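Aminotransferase class-III (Ochrobactrum anthropi, PDB 5GHG) probably transfers amino groups between amines and carbonyl compounds as a class-III omega-transaminase, held here with its cofactor in the pyridoxamine phosphate form. Local coordinates at residues Trp130-Ala135 with Glu303-Pro308; Lys142-Arg147 with Asp176-Thr181; Leu283-Gln288 with Ala298-Glu303. The protein carries 1 engineered substitution. All coordinates share one frame; numbering follows the deposited sequence.

Contact 1 (Trp130-Ala135 with Glu303-Pro308)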
loop_
_atom_site.group_PDB
_atom_site.type_symbol
_atom_site.label_atom_id
_atom_site.label_comp_id
_atom_site.label_asym_id
_atom_site.label_seq_id
_atom_site.Cartn_x
_atom_site.Cartn_y
_atom_site.Cartn_z
ATOM N N TRP B 130 -17.316 -6.460 -6.324
ATOM C CA TRP B 130 -18.095 -5.733 -7.319
ATOM C C TRP B 130 -17.987 -6.395 -8.701
ATOM O O TRP B 130 -18.985 -6.542 -9.421
ATOM C CB TRP B 130 -17.645 -4.279 -7.409
ATOM C CG TRP B 130 -17.934 -3.473 -6.224
ATOM C CD1 TRP B 130 -18.738 -3.809 -5.179
ATOM C CD2 TRP B 130 -17.429 -2.163 -5.937
ATOM N NE1 TRP B 130 -18.766 -2.794 -4.259
ATOM C CE2 TRP B 130 -17.972 -1.769 -4.699
ATOM C CE3 TRP B 130 -16.576 -1.288 -6.614
ATOM C CZ2 TRP B 130 -17.679 -0.536 -4.106
ATOM C CZ3 TRP B 130 -16.288 -0.049 -6.032
ATOM C CH2 TRP B 130 -16.836 0.307 -4.788
ATOM N N TYR B 131 -16.773 -6.757 -9.088
ATOM C CA TYR B 131 -16.555 -7.475 -10.330
ATOM C C TYR B 131 -17.378 -8.761 -10.365
ATOM O O TYR B 131 -18.042 -9.061 -11.357
ATOM C CB TYR B 131 -15.054 -7.788 -10.471
ATOM C CG TYR B 131 -14.695 -8.500 -11.730
ATOM C CD1 TYR B 131 -14.355 -7.802 -12.879
ATOM C CD2 TYR B 131 -14.698 -9.895 -11.778
ATOM C CE1 TYR B 131 -14.001 -8.471 -14.036
ATOM C CE2 TYR B 131 -14.377 -10.567 -12.927
ATOM C CZ TYR B 131 -14.024 -9.854 -14.055
ATOM O OH TYR B 131 -13.705 -10.536 -15.206
ATOM N N ARG B 132 -17.375 -9.493 -9.255
ATOM C CA ARG B 132 -18.071 -10.763 -9.163
ATOM C C ARG B 132 -19.595 -10.589 -9.286
ATOM O O ARG B 132 -20.257 -11.364 -9.976
ATOM C CB ARG B 132 -17.709 -11.435 -7.837
ATOM C CG ARG B 132 -18.382 -12.761 -7.575
ATOM C CD ARG B 132 -17.981 -13.336 -6.219
ATOM N NE ARG B 132 -18.672 -14.584 -5.926
ATOM C CZ ARG B 132 -19.883 -14.669 -5.388
ATOM N NH1 ARG B 132 -20.563 -13.576 -5.067
ATOM N NH2 ARG B 132 -20.420 -15.854 -5.165
ATOM N N SER B 133 -20.154 -9.588 -8.613
ATOM C CA SER B 133 -21.594 -9.345 -8.724
ATOM C C SER B 133 -21.971 -8.968 -10.163
ATOM O O SER B 133 -23.035 -9.353 -10.652
ATOM C CB SER B 133 -22.032 -8.268 -7.750
ATOM O OG SER B 133 -22.050 -8.772 -6.429
ATOM N N ASN B 134 -21.109 -8.211 -10.841
ATOM C CA ASN B 134 -21.348 -7.910 -12.257
ATOM C C ASN B 134 -21.287 -9.181 -13.109
ATOM O O ASN B 134 -22.124 -9.381 -13.981
ATOM C CB ASN B 134 -20.357 -6.883 -12.765
ATOM C CG ASN B 134 -20.661 -5.494 -12.264
ATOM O OD1 ASN B 134 -21.832 -5.147 -12.040
ATOM N ND2 ASN B 134 -19.624 -4.683 -12.076
ATOM N N ALA B 135 -20.305 -10.036 -12.864
ATOM C CA ALA B 135 -20.222 -11.304 -13.596
ATOM C C ALA B 135 -21.459 -12.183 -13.350
ATOM O O ALA B 135 -21.880 -12.924 -14.249
ATOM C CB ALA B 135 -18.973 -12.068 -13.200
ATOM N N GLU B 303 -14.418 -21.498 -2.702
ATOM C CA GLU B 303 -14.880 -21.852 -4.036
ATOM C C GLU B 303 -16.173 -21.105 -4.393
ATOM O O GLU B 303 -16.360 -20.701 -5.541
ATOM C CB GLU B 303 -15.081 -23.368 -4.136
ATOM C CG GLU B 303 -15.422 -23.855 -5.545
ATOM C CD GLU B 303 -14.303 -23.598 -6.549
ATOM O OE1 GLU B 303 -14.617 -23.443 -7.742
ATOM O OE2 GLU B 303 -13.101 -23.540 -6.153
ATOM N N ARG B 304 -17.048 -20.908 -3.415
ATOM C CA ARG B 304 -18.252 -20.125 -3.627
ATOM C C ARG B 304 -17.927 -18.763 -4.237
ATOM O O ARG B 304 -18.560 -18.332 -5.200
ATOM C CB ARG B 304 -18.994 -19.952 -2.299
ATOM C CG ARG B 304 -20.211 -19.041 -2.331
ATOM C CD ARG B 304 -20.649 -18.723 -0.923
ATOM N NE ARG B 304 -21.882 -17.945 -0.869
ATOM C CZ ARG B 304 -22.406 -17.455 0.247
ATOM N NH1 ARG B 304 -21.790 -17.646 1.410
ATOM N NH2 ARG B 304 -23.541 -16.772 0.199
ATOM N N VAL B 305 -16.915 -18.077 -3.683
ATOM C CA VAL B 305 -16.510 -16.793 -4.227
ATOM C C VAL B 305 -15.820 -16.965 -5.563
ATOM O O VAL B 305 -16.084 -16.219 -6.511
ATOM C CB VAL B 305 -15.612 -16.043 -3.221
ATOM C CG1 VAL B 305 -15.054 -14.760 -3.830
ATOM C CG2 VAL B 305 -16.382 -15.747 -1.936
ATOM N N TYR B 306 -14.917 -17.940 -5.664
ATOM C CA TYR B 306 -14.058 -18.061 -6.839
ATOM C C TYR B 306 -14.810 -18.590 -8.070
ATOM O O TYR B 306 -14.473 -18.210 -9.187
ATOM C CB TYR B 306 -12.873 -18.976 -6.532
ATOM C CG TYR B 306 -11.908 -19.160 -7.688
ATOM C CD1 TYR B 306 -11.109 -18.119 -8.131
ATOM C CD2 TYR B 306 -11.792 -20.400 -8.328
ATOM C CE1 TYR B 306 -10.221 -18.288 -9.187
ATOM C CE2 TYR B 306 -10.915 -20.585 -9.382
ATOM C CZ TYR B 306 -10.131 -19.527 -9.808
ATOM O OH TYR B 306 -9.264 -19.712 -10.863
ATOM N N ALA B 307 -15.811 -19.443 -7.875
ATOM C CA ALA B 307 -16.452 -20.146 -9.003
ATOM C C ALA B 307 -16.919 -19.207 -10.126
ATOM O O ALA B 307 -16.541 -19.437 -11.278
ATOM C CB ALA B 307 -17.616 -20.988 -8.487
ATOM N N PRO B 308 -17.708 -18.152 -9.851
ATOM C CA PRO B 308 -18.164 -17.290 -10.965
ATOM C C PRO B 308 -17.078 -16.419 -11.585
ATOM O O PRO B 308 -17.300 -15.881 -12.670
ATOM C CB PRO B 308 -19.250 -16.417 -10.319
ATOM C CG PRO B 308 -18.937 -16.426 -8.856
ATOM C CD PRO B 308 -18.310 -17.763 -8.569
#
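Arg132 shows how one arginine on a long helix can hold a short helical turn mainly by its main-chain carbonyls, Arg304 O and Val305 O. With CG anti to the backbone N (chi1 179°) and the chain straight as far as NE, it leaves helix 118-135 at full stretch. Arg132 NE donates to Val305 O over 3.1 Å, lying in the carbonyl plane and on a lone pair, although the N-H is bent to 140°. Arg132 NH2 reaches Arg304 O, also at 3.1 Å; this bond is straighter (159°), yet the nitrogen stands above the carbonyl plane. Both oxygens sit at the guanidinium edge, near its plane, and together they fix its rotation. The aliphatic part is used as well: Arg132 CD comes to 4.0 Å from Val305 CG1, the two side chains crossing at about a right angle. Pro308 CG approaches obliquely, 3.5 Å from Arg132 NE, and Leu254 of strand 254-258 touches Arg132, Arg304 and Val305. Farther along, Asn134 turns its ND2 to the second subunit, where it bonds Ser170 O and Asp172 OD1. Ala135 then brings CB to 4.2 Å from Pro308 O, a light contact near the surface. No carboxylate faces Arg132 across this contact, and Arg304, whose NE is 5.0 Å from Arg132 NH2, has its own acid in Asp281. Pro308, moreover, has no N-H to offer the carbonyl four residues earlier, and Arg132 gives that oxygen, Arg304 O, a donor. The pairing is thus one of charge with peptide dipoles, in which two partly negative carbonyl oxygens would probably help to stabilise the cation.

Contact 2 (Lys142-Arg147 with Asp176-Thr181)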
loop_
_atom_site.group_PDB
_atom_site.type_symbol
_atom_site.label_atom_id
_atom_site.label_comp_id
_atom_site.label_asym_id
_atom_site.label_seq_id
_atom_site.Cartn_x
_atom_site.Cartn_y
_atom_site.Cartn_z
ATOM N N LYS B 142 -23.899 -4.621 -4.421
ATOM C CA LYS B 142 -22.623 -3.935 -4.341
ATOM C C LYS B 142 -22.326 -3.336 -2.969
ATOM O O LYS B 142 -21.200 -2.893 -2.746
ATOM C CB LYS B 142 -22.554 -2.813 -5.383
ATOM C CG LYS B 142 -22.853 -3.261 -6.821
ATOM C CD LYS B 142 -21.731 -4.127 -7.382
ATOM C CE LYS B 142 -22.012 -4.646 -8.806
ATOM N NZ LYS B 142 -22.233 -3.559 -9.802
ATOM N N LYS B 143 -23.282 -3.316 -2.050
ATOM C CA LYS B 143 -23.056 -2.631 -0.781
ATOM C C LYS B 143 -22.283 -3.545 0.172
ATOM O O LYS B 143 -22.461 -4.769 0.182
ATOM C CB LYS B 143 -24.390 -2.210 -0.161
ATOM C CG LYS B 143 -25.159 -1.155 -1.001
ATOM C CD LYS B 143 -26.571 -0.936 -0.470
ATOM C CE LYS B 143 -27.421 -0.045 -1.360
ATOM N NZ LYS B 143 -28.869 -0.159 -0.988
ATOM N N ILE B 144 -21.424 -2.936 0.978
ATOM C CA ILE B 144 -20.631 -3.648 1.963
ATOM C C ILE B 144 -21.005 -3.084 3.313
ATOM O O ILE B 144 -20.981 -1.858 3.498
ATOM C CB ILE B 144 -19.116 -3.479 1.734
ATOM C CG1 ILE B 144 -18.729 -3.681 0.257
ATOM C CG2 ILE B 144 -18.315 -4.355 2.718
ATOM C CD1 ILE B 144 -18.797 -5.074 -0.215
ATOM N N ILE B 145 -21.310 -3.962 4.264
ATOM C CA ILE B 145 -21.617 -3.550 5.619
ATOM C C ILE B 145 -20.367 -3.753 6.479
ATOM O O ILE B 145 -19.844 -4.860 6.567
ATOM C CB ILE B 145 -22.801 -4.338 6.193
ATOM C CG1 ILE B 145 -24.048 -4.095 5.336
ATOM C CG2 ILE B 145 -23.083 -3.917 7.639
ATOM C CD1 ILE B 145 -25.223 -4.967 5.723
ATOM N N SER B 146 -19.919 -2.679 7.123
ATOM C CA SER B 146 -18.848 -2.677 8.101
ATOM C C SER B 146 -19.435 -2.272 9.443
ATOM O O SER B 146 -20.652 -2.122 9.586
ATOM C CB SER B 146 -17.739 -1.703 7.665
ATOM O OG SER B 146 -16.573 -1.961 8.422
ATOM N N ARG B 147 -18.581 -2.047 10.418
ATOM C CA ARG B 147 -19.062 -1.725 11.760
ATOM C C ARG B 147 -18.393 -0.482 12.313
ATOM O O ARG B 147 -17.216 -0.223 12.048
ATOM C CB ARG B 147 -18.819 -2.892 12.719
ATOM C CG ARG B 147 -19.503 -4.155 12.298
ATOM C CD ARG B 147 -19.167 -5.288 13.212
ATOM N NE ARG B 147 -17.737 -5.593 13.190
ATOM C CZ ARG B 147 -17.190 -6.590 13.884
ATOM N NH1 ARG B 147 -17.969 -7.364 14.618
ATOM N NH2 ARG B 147 -15.876 -6.803 13.854
ATOM N N ASP B 176 -19.749 6.150 -1.160
ATOM C CA ASP B 176 -21.029 5.483 -1.337
ATOM C C ASP B 176 -20.809 3.965 -1.433
ATOM O O ASP B 176 -19.772 3.492 -1.913
ATOM C CB ASP B 176 -21.711 5.983 -2.620
ATOM C CG ASP B 176 -23.058 5.313 -2.862
ATOM O OD1 ASP B 176 -23.809 5.101 -1.874
ATOM O OD2 ASP B 176 -23.375 4.996 -4.032
ATOM N N ARG B 177 -21.807 3.218 -0.972
ATOM C CA ARG B 177 -21.901 1.766 -0.961
ATOM C C ARG B 177 -21.399 1.143 0.329
ATOM O O ARG B 177 -21.619 -0.047 0.546
ATOM C CB ARG B 177 -21.205 1.093 -2.153
ATOM C CG ARG B 177 -21.829 1.442 -3.508
ATOM C CD ARG B 177 -21.021 0.794 -4.628
ATOM N NE ARG B 177 -21.737 0.812 -5.883
ATOM C CZ ARG B 177 -21.339 0.183 -6.980
ATOM N NH1 ARG B 177 -20.201 -0.504 -6.981
ATOM N NH2 ARG B 177 -22.078 0.242 -8.072
ATOM N N ILE B 178 -20.752 1.899 1.197
ATOM C CA ILE B 178 -20.226 1.345 2.449
ATOM C C ILE B 178 -21.168 1.775 3.570
ATOM O O ILE B 178 -21.399 2.969 3.771
ATOM C CB ILE B 178 -18.792 1.806 2.724
ATOM C CG1 ILE B 178 -17.900 1.532 1.529
ATOM C CG2 ILE B 178 -18.276 1.162 3.998
ATOM C CD1 ILE B 178 -18.007 0.140 1.004
ATOM N N LEU B 179 -21.721 0.797 4.279
ATOM C CA LEU B 179 -22.626 1.007 5.394
ATOM C C LEU B 179 -21.944 0.568 6.683
ATOM O O LEU B 179 -21.077 -0.316 6.660
ATOM C CB LEU B 179 -23.909 0.201 5.188
ATOM C CG LEU B 179 -24.538 0.283 3.798
ATOM C CD1 LEU B 179 -25.699 -0.686 3.666
ATOM C CD2 LEU B 179 -24.974 1.699 3.488
ATOM N N HIS B 180 -22.323 1.180 7.801
ATOM C CA HIS B 180 -21.801 0.785 9.109
ATOM C C HIS B 180 -22.938 0.463 10.059
ATOM O O HIS B 180 -23.817 1.285 10.270
ATOM C CB HIS B 180 -20.908 1.867 9.741
ATOM C CG HIS B 180 -19.671 2.142 8.960
ATOM N ND1 HIS B 180 -19.664 2.990 7.879
ATOM C CD2 HIS B 180 -18.407 1.670 9.082
ATOM C CE1 HIS B 180 -18.441 3.031 7.361
ATOM N NE2 HIS B 180 -17.659 2.245 8.080
ATOM N N THR B 181 -22.893 -0.723 10.638
ATOM C CA THR B 181 -23.826 -1.127 11.685
ATOM C C THR B 181 -23.112 -0.969 13.027
ATOM O O THR B 181 -22.021 -0.394 13.102
ATOM C CB THR B 181 -24.343 -2.544 11.390
ATOM O OG1 THR B 181 -25.451 -2.841 12.253
ATOM C CG2 THR B 181 -23.244 -3.602 11.537
#
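Lys142 lays its CB over one face of the Arg177 guanidinium, 3.6 Å from CZ, and the two side chains run side by side in the same direction. Arg177 is extended from CG to NE, which carries its flat end alongside the lysine, and both cations form salt bridges to Asp172 OD2 of the second subunit. The 4.2 Å between Lys142 NZ and Arg177 NH2 is probably tolerated because both share that anion. An alanine in place of this arginine is likely to take one of its two salt bridges from that carboxylate and to uncover the lysine chain. Beyond this pair the backbones take over. Ile144 N donates to Arg177 O, and Ile144 O accepts from Leu179 N at 2.9 Å in a nearly straight bond (176°). Ser146 repeats the scheme: its N donates to Leu179 O over 2.7 Å, and its O accepts from Thr181 N. This is the parallel ladder of a beta-alpha-beta unit, strands 143-147 and 178-181 with helix 156-161 between them in the chain, and 178-181 is the outermost strand of the sheet within this chain. The amide and carbonyl of Ile145 turn the other way, to strand 219-224. Several acceptors serve twice, as Ser146 O does, with the CA of His180 3.2 Å away. Ser146 OG is satisfied by Leu161 O, and its CB lies 3.7 Å from His180 CD2. Ile145 CG2 meets Thr181 CG2 at 3.9 Å on the face these two share. The Arg147 guanidinium is bonded by Glu225 O and Tyr240 OH, while Lys143 NZ pairs with Glu214.

Contact 3 (Leu283-Gln288 with Ala298-Glu303); sequences LVMSKQ and AFLINE. With PMP (4'-deoxy-4'-aminopyridoxal-5'-phosphate), chain C.
Leu283-Met285 and Ala298-Leu300 form a beta hairpin in the large sheet, its first strand running on to the cofactor lysine. Two hydrogen-bonded pairs frame the ladder. Leu283 and Leu300 exchange both bonds, Leu300 N reaching Leu283 O at 2.8 Å, and Met285 and Ala298 do the same, with Met285 N 2.8 Å from Ala298 O. Between them lies the non-hydrogen-bonded pair Val284-Phe299, where Val284 CG2 touches Phe299 CB at 4.2 Å. The phenylalanine ring meets that of Tyr113, their planes nearly parallel, and packs on helix 118-135. On the other face, a bend at chi3 (-78°) turns the Met285 methyl back across the strands, CE lying 3.5 Å from Leu300 CD1 and 4.1 Å from Ala298 CB. Past the strand, Lys287 NZ stops 3.3 Å from N4A of PMP and bonds Leu57 O and Thr324 OG1 of the second subunit, as befits a lysine unlinked from the aminated cofactor. A lone antiparallel strand, here 297-301, beside a parallel run that leads to the probable Schiff-base lysine is the hallmark of fold type I PLP enzymes.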
loop_
_atom_site.group_PDB
_atom_site.type_symbol
_atom_site.label_atom_id
_atom_site.label_comp_id
_atom_site.label_asym_id
_atom_site.label_seq_id
_atom_site.Cartn_x
_atom_site.Cartn_y
_atom_site.Cartn_z
ATOM N N LEU B 283 -10.946 -14.402 3.700
ATOM C CA LEU B 283 -10.132 -14.208 4.900
ATOM C C LEU B 283 -8.930 -13.338 4.533
ATOM O O LEU B 283 -8.203 -13.666 3.598
ATOM C CB LEU B 283 -9.669 -15.547 5.483
ATOM C CG LEU B 283 -9.074 -15.516 6.885
ATOM C CD1 LEU B 283 -9.326 -16.839 7.588
ATOM C CD2 LEU B 283 -7.581 -15.210 6.852
ATOM N N VAL B 284 -8.723 -12.252 5.280
ATOM C CA VAL B 284 -7.693 -11.252 4.988
ATOM C C VAL B 284 -6.613 -11.345 6.056
ATOM O O VAL B 284 -6.915 -11.381 7.260
ATOM C CB VAL B 284 -8.277 -9.834 4.920
ATOM C CG1 VAL B 284 -7.194 -8.825 4.464
ATOM C CG2 VAL B 284 -9.522 -9.755 4.007
ATOM N N MET B 285 -5.350 -11.360 5.621
ATOM C CA MET B 285 -4.218 -11.545 6.516
ATOM C C MET B 285 -3.135 -10.503 6.235
ATOM O O MET B 285 -2.981 -10.034 5.106
ATOM C CB MET B 285 -3.590 -12.926 6.349
ATOM C CG MET B 285 -4.496 -14.068 6.736
ATOM S SD MET B 285 -4.014 -15.589 5.863
ATOM C CE MET B 285 -4.723 -15.308 4.236
ATOM N N SER B 286 -2.384 -10.159 7.275
ATOM C CA SER B 286 -1.171 -9.381 7.123
ATOM C C SER B 286 -0.361 -9.474 8.415
ATOM O O SER B 286 -0.559 -10.408 9.202
ATOM C CB SER B 286 -1.496 -7.928 6.767
ATOM O OG SER B 286 -0.301 -7.184 6.523
ATOM N N LYS B 287 0.545 -8.529 8.634
ATOM C CA LYS B 287 1.173 -8.352 9.949
ATOM C C LYS B 287 1.918 -9.583 10.416
ATOM O O LYS B 287 3.069 -9.793 10.009
ATOM C CB LYS B 287 0.133 -7.933 10.980
ATOM C CG LYS B 287 -0.274 -6.464 10.863
ATOM C CD LYS B 287 -1.238 -6.105 11.991
ATOM C CE LYS B 287 -2.046 -4.865 11.649
ATOM N NZ LYS B 287 -1.452 -3.616 12.097
ATOM N N GLN B 288 1.294 -10.413 11.272
ATOM C CA GLN B 288 2.036 -11.564 11.773
ATOM C C GLN B 288 2.346 -12.574 10.679
ATOM O O GLN B 288 3.141 -13.481 10.913
ATOM C CB GLN B 288 1.291 -12.259 12.924
ATOM C CG GLN B 288 1.066 -11.352 14.128
ATOM C CD GLN B 288 0.864 -12.103 15.433
ATOM O OE1 GLN B 288 1.543 -11.824 16.423
ATOM N NE2 GLN B 288 -0.074 -13.048 15.452
ATOM N N ALA B 298 -2.221 -10.819 2.288
ATOM C CA ALA B 298 -2.842 -11.850 1.468
ATOM C C ALA B 298 -4.313 -11.902 1.813
ATOM O O ALA B 298 -4.708 -11.576 2.940
ATOM C CB ALA B 298 -2.208 -13.228 1.699
ATOM N N PHE B 299 -5.122 -12.324 0.853
ATOM C CA PHE B 299 -6.463 -12.768 1.205
ATOM C C PHE B 299 -6.748 -14.098 0.518
ATOM O O PHE B 299 -6.198 -14.404 -0.549
ATOM C CB PHE B 299 -7.525 -11.714 0.902
ATOM C CG PHE B 299 -7.637 -11.321 -0.552
ATOM C CD1 PHE B 299 -6.882 -10.274 -1.066
ATOM C CD2 PHE B 299 -8.554 -11.966 -1.391
ATOM C CE1 PHE B 299 -7.016 -9.888 -2.391
ATOM C CE2 PHE B 299 -8.680 -11.600 -2.723
ATOM C CZ PHE B 299 -7.916 -10.562 -3.229
ATOM N N LEU B 300 -7.566 -14.907 1.177
ATOM C CA LEU B 300 -8.014 -16.192 0.662
ATOM C C LEU B 300 -9.491 -16.088 0.309
ATOM O O LEU B 300 -10.257 -15.402 1.006
ATOM C CB LEU B 300 -7.829 -17.281 1.713
ATOM C CG LEU B 300 -6.378 -17.658 2.047
ATOM C CD1 LEU B 300 -6.326 -18.351 3.391
ATOM C CD2 LEU B 300 -5.890 -18.594 0.972
ATOM N N ILE B 301 -9.898 -16.788 -0.750
ATOM C CA ILE B 301 -11.313 -16.874 -1.084
ATOM C C ILE B 301 -11.702 -18.331 -1.260
ATOM O O ILE B 301 -10.891 -19.164 -1.693
ATOM C CB ILE B 301 -11.668 -16.061 -2.354
ATOM C CG1 ILE B 301 -10.993 -16.662 -3.569
ATOM C CG2 ILE B 301 -11.251 -14.597 -2.192
ATOM C CD1 ILE B 301 -11.405 -15.992 -4.861
ATOM N N ASN B 302 -12.954 -18.642 -0.935
ATOM C CA ASN B 302 -13.396 -20.024 -1.059
ATOM C C ASN B 302 -13.948 -20.272 -2.462
ATOM O O ASN B 302 -13.927 -19.391 -3.339
ATOM C CB ASN B 302 -14.379 -20.376 0.045
ATOM C CG ASN B 302 -15.687 -19.616 -0.045
ATOM O OD1 ASN B 302 -15.947 -18.908 -1.007
ATOM N ND2 ASN B 302 -16.526 -19.787 0.955
ATOM N N GLU B 303 -14.418 -21.498 -2.702
ATOM C CA GLU B 303 -14.880 -21.852 -4.036
ATOM C C GLU B 303 -16.173 -21.105 -4.393
ATOM O O GLU B 303 -16.360 -20.701 -5.541
ATOM C CB GLU B 303 -15.081 -23.368 -4.136
ATOM C CG GLU B 303 -15.422 -23.855 -5.545
ATOM C CD GLU B 303 -14.303 -23.598 -6.549
ATOM O OE1 GLU B 303 -14.617 -23.443 -7.742
ATOM O OE2 GLU B 303 -13.101 -23.540 -6.153
HETATM N N1 PMP C . -7.315 -4.556 8.898
HETATM C C2 PMP C . -6.990 -4.554 10.219
HETATM C C2A PMP C . -7.839 -5.342 11.173
HETATM C C3 PMP C . -5.899 -3.802 10.706
HETATM O O3 PMP C . -5.678 -3.778 12.059
HETATM C C4 PMP C . -5.090 -3.066 9.790
HETATM C C4A PMP C . -3.849 -2.295 10.205
HETATM N N4A PMP C . -3.960 -1.586 11.454
HETATM C C5 PMP C . -5.455 -3.111 8.418
HETATM C C6 PMP C . -6.514 -3.898 7.993
HETATM C C5A PMP C . -4.707 -2.346 7.369
HETATM O O4P PMP C . -3.401 -2.897 7.188
HETATM P P PMP C . -2.207 -1.931 6.612
HETATM O O1P PMP C . -2.702 -1.241 5.393
HETATM O O2P PMP C . -1.069 -2.900 6.341
HETATM O O3P PMP C . -1.861 -0.906 7.670
#

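In the fold
From the N terminus, helix 118-135 opens contact 1, the widest of the three loops, which closes only at 303-308. Contact 2 comes first within it, closed across the single beta-alpha-beta crossover that builds the outer end of the large sheet. The chain then lays down strands 219-224 and 254-258 before contact 3 closes a hairpin toward the sheet's other end. Contacts 2 and 3 are thus in series, their nearest atoms about 10 Å apart, and both nest inside contact 1. Trp130 and Asn134 join contact 1 to contact 2 through Lys142, while Glu303 is shared by contacts 1 and 3. Contacts 1 and 2 both reach the second subunit, at its Asp172.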